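Long-range contact in esterase (Alcaligenes sp., PDB 1QLW), which probably hydrolyses carboxylic esters by means of an alpha/beta-hydrolase fold: residues A[202-207]-A[226-231]. Sequence-based numbering, arbitrary orientation.
With SO4 (sulfate ion), chain D.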
loop_
_atom_site.group_PDB
_atom_site.type_symbol
_atom_site.label_atom_id
_atom_site.label_comp_id
_atom_site.label_asym_id
_atom_site.label_seq_id
_atom_site.Cartn_x
_atom_site.Cartn_y
_atom_site.Cartn_z
ATOM N N LEU A 202 6.740 12.753 -14.654
ATOM C CA LEU A 202 7.090 12.339 -13.303
ATOM C C LEU A 202 6.795 13.477 -12.342
ATOM O O LEU A 202 7.343 14.567 -12.533
ATOM C CB LEU A 202 8.566 11.942 -13.214
ATOM C CG LEU A 202 9.015 10.779 -14.105
ATOM C CD1 LEU A 202 10.510 10.534 -13.955
ATOM C CD2 LEU A 202 8.246 9.499 -13.850
ATOM N N LEU A 203 5.988 13.222 -11.324
ATOM C CA LEU A 203 5.619 14.224 -10.326
ATOM C C LEU A 203 6.036 13.698 -8.958
ATOM O O LEU A 203 5.555 12.673 -8.494
ATOM C CB LEU A 203 4.133 14.521 -10.405
ATOM C CG LEU A 203 3.664 15.726 -9.585
ATOM C CD1 LEU A 203 2.381 16.292 -10.165
ATOM C CD2 LEU A 203 3.511 15.360 -8.131
ATOM N N SER A 204 6.981 14.401 -8.336
ATOM C CA SER A 204 7.560 13.991 -7.064
ATOM C C SER A 204 7.370 15.026 -5.976
ATOM O O SER A 204 6.861 16.130 -6.194
ATOM C CB SER A 204 9.031 13.649 -7.242
ATOM O OG SER A 204 9.726 14.818 -7.621
ATOM N N HIS A 205 7.803 14.680 -4.762
ATOM C CA HIS A 205 7.543 15.477 -3.572
ATOM C C HIS A 205 8.652 15.319 -2.555
ATOM O O HIS A 205 8.950 14.199 -2.149
ATOM C CB HIS A 205 6.214 15.000 -2.932
ATOM C CG HIS A 205 5.727 15.805 -1.771
ATOM N ND1 HIS A 205 5.079 15.200 -0.709
ATOM C CD2 HIS A 205 5.782 17.135 -1.533
ATOM C CE1 HIS A 205 4.775 16.196 0.124
ATOM N NE2 HIS A 205 5.164 17.374 -0.335
ATOM N N SER A 206 9.253 16.413 -2.090
ATOM C CA SER A 206 10.099 16.376 -0.898
ATOM C C SER A 206 11.253 15.402 -0.960
ATOM O O SER A 206 12.105 15.633 -1.822
ATOM C CB SER A 206 9.176 16.164 0.308
ATOM O OG SER A 206 9.793 16.705 1.468
ATOM N N GLN A 207 11.344 14.354 -0.144
ATOM C CA GLN A 207 12.431 13.371 -0.265
ATOM C C GLN A 207 12.593 12.837 -1.679
ATOM O O GLN A 207 13.715 12.563 -2.113
ATOM C CB GLN A 207 12.070 12.202 0.662
ATOM C CG GLN A 207 12.964 10.971 0.565
ATOM C CD GLN A 207 12.287 9.888 1.376
ATOM O OE1 GLN A 207 11.363 9.226 0.878
ATOM N NE2 GLN A 207 12.656 9.727 2.629
ATOM N N ILE A 226 8.968 16.880 -15.909
ATOM C CA ILE A 226 9.139 16.663 -14.478
ATOM C C ILE A 226 8.454 17.783 -13.717
ATOM O O ILE A 226 8.696 18.948 -14.022
ATOM C CB ILE A 226 10.625 16.575 -14.086
ATOM C CG1 ILE A 226 11.305 15.403 -14.783
ATOM C CG2 ILE A 226 10.799 16.566 -12.581
ATOM C CD1 ILE A 226 12.806 15.400 -14.676
ATOM N N VAL A 227 7.674 17.394 -12.716
ATOM C CA VAL A 227 7.072 18.309 -11.769
ATOM C C VAL A 227 7.578 17.912 -10.380
ATOM O O VAL A 227 7.428 16.746 -10.017
ATOM C CB VAL A 227 5.541 18.308 -11.798
ATOM C CG1 VAL A 227 4.961 19.240 -10.743
ATOM C CG2 VAL A 227 5.014 18.637 -13.190
ATOM N N SER A 228 8.180 18.832 -9.645
ATOM C CA SER A 228 8.706 18.494 -8.316
ATOM C C SER A 228 8.090 19.464 -7.319
ATOM O O SER A 228 8.300 20.673 -7.436
ATOM C CB SER A 228 10.230 18.529 -8.384
ATOM O OG SER A 228 10.909 18.105 -7.239
ATOM N N VAL A 229 7.357 18.930 -6.351
ATOM C CA VAL A 229 6.699 19.714 -5.312
ATOM C C VAL A 229 7.598 19.806 -4.087
ATOM O O VAL A 229 7.889 18.762 -3.469
ATOM C CB VAL A 229 5.342 19.092 -4.954
ATOM C CG1 VAL A 229 4.696 19.914 -3.856
ATOM C CG2 VAL A 229 4.467 19.016 -6.193
ATOM N N GLU A 230 8.073 21.006 -3.784
ATOM C CA GLU A 230 8.919 21.249 -2.625
ATOM C C GLU A 230 9.984 20.185 -2.429
ATOM O O GLU A 230 10.030 19.498 -1.399
ATOM C CB GLU A 230 8.114 21.461 -1.354
ATOM C CG GLU A 230 7.264 22.721 -1.451
ATOM C CD GLU A 230 6.770 23.263 -0.147
ATOM O OE1 GLU A 230 6.952 22.628 0.919
ATOM O OE2 GLU A 230 6.169 24.374 -0.186
ATOM N N PRO A 231 10.853 20.022 -3.404
ATOM C CA PRO A 231 11.921 19.043 -3.294
ATOM C C PRO A 231 12.867 19.337 -2.149
ATOM O O PRO A 231 13.219 20.493 -1.870
ATOM C CB PRO A 231 12.639 19.117 -4.648
ATOM C CG PRO A 231 12.352 20.508 -5.127
ATOM C CD PRO A 231 10.959 20.793 -4.659
HETATM S S SO4 D . 13.421 15.640 2.628
HETATM O O1 SO4 D . 14.069 16.280 3.839
HETATM O O2 SO4 D . 12.491 16.682 2.042
HETATM O O3 SO4 D . 12.658 14.445 3.100
HETATM O O4 SO4 D . 14.446 15.323 1.602
#
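Leu202 to His205 and Ile226 to Val229 run as adjacent parallel strands, their axes 14° apart, tied by a ladder in which Val227 N donates to Leu202 O, Ser204 N to Val227 O, Val229 N to Ser204 O (2.8 Å) and Ser206 N to Val229 O. Val229 O also has the His205 ring beside it: CD2 comes within 3.3 Å of this oxygen at the ring edge, while Val229 CG1 touches the same CD2 at 3.8 Å. With CG anti to the backbone N, the imidazole turns that CD2 edge to Val229, and Ser206 CB covers one ring face. Its NE2 bonds to His298 O, fixing the ring's rotation.

On the same sheet face, Leu203 and Val227 lie side by side, with Leu203 CG 3.9 Å from Val227 CB, and Leu203 CD2 reaches Val229 CG2 at 4.2 Å. An alanine at Leu203 would lose both contacts and is likely to leave a gap beside the two valines. The reverse face is polar at the next rung, where Ser204 OG stands 3.5 Å from Ser228 OG; both hydroxyls turn to Gly209 O, the Ser204 bond being weak.

Beyond the strands, Ser206 has phi/psi of 57°/-116°, and its OG bonds at 2.8 Å to O2 of a sulfate, probably from the crystallisation liquor, which Arg265 NH2 also holds. Glu230 OE1 forms a salt bridge with Arg146 NH1 and a hydrogen bond with His298 ND1; OE2 accepts from Gly253 N. The positive phi of Ser206, directly after strand 200-205 and before helix 211-218, and the span Ser204-His205-Ser206-Gln207-Ser208, serines replacing both glycines of Gly-X-Ser-X-Gly, match the nucleophile elbow of alpha/beta hydrolases; Ser206 is probably the nucleophile, with His298 and Glu230, joined by their hydrogen bond, consistent with the rest of a catalytic triad.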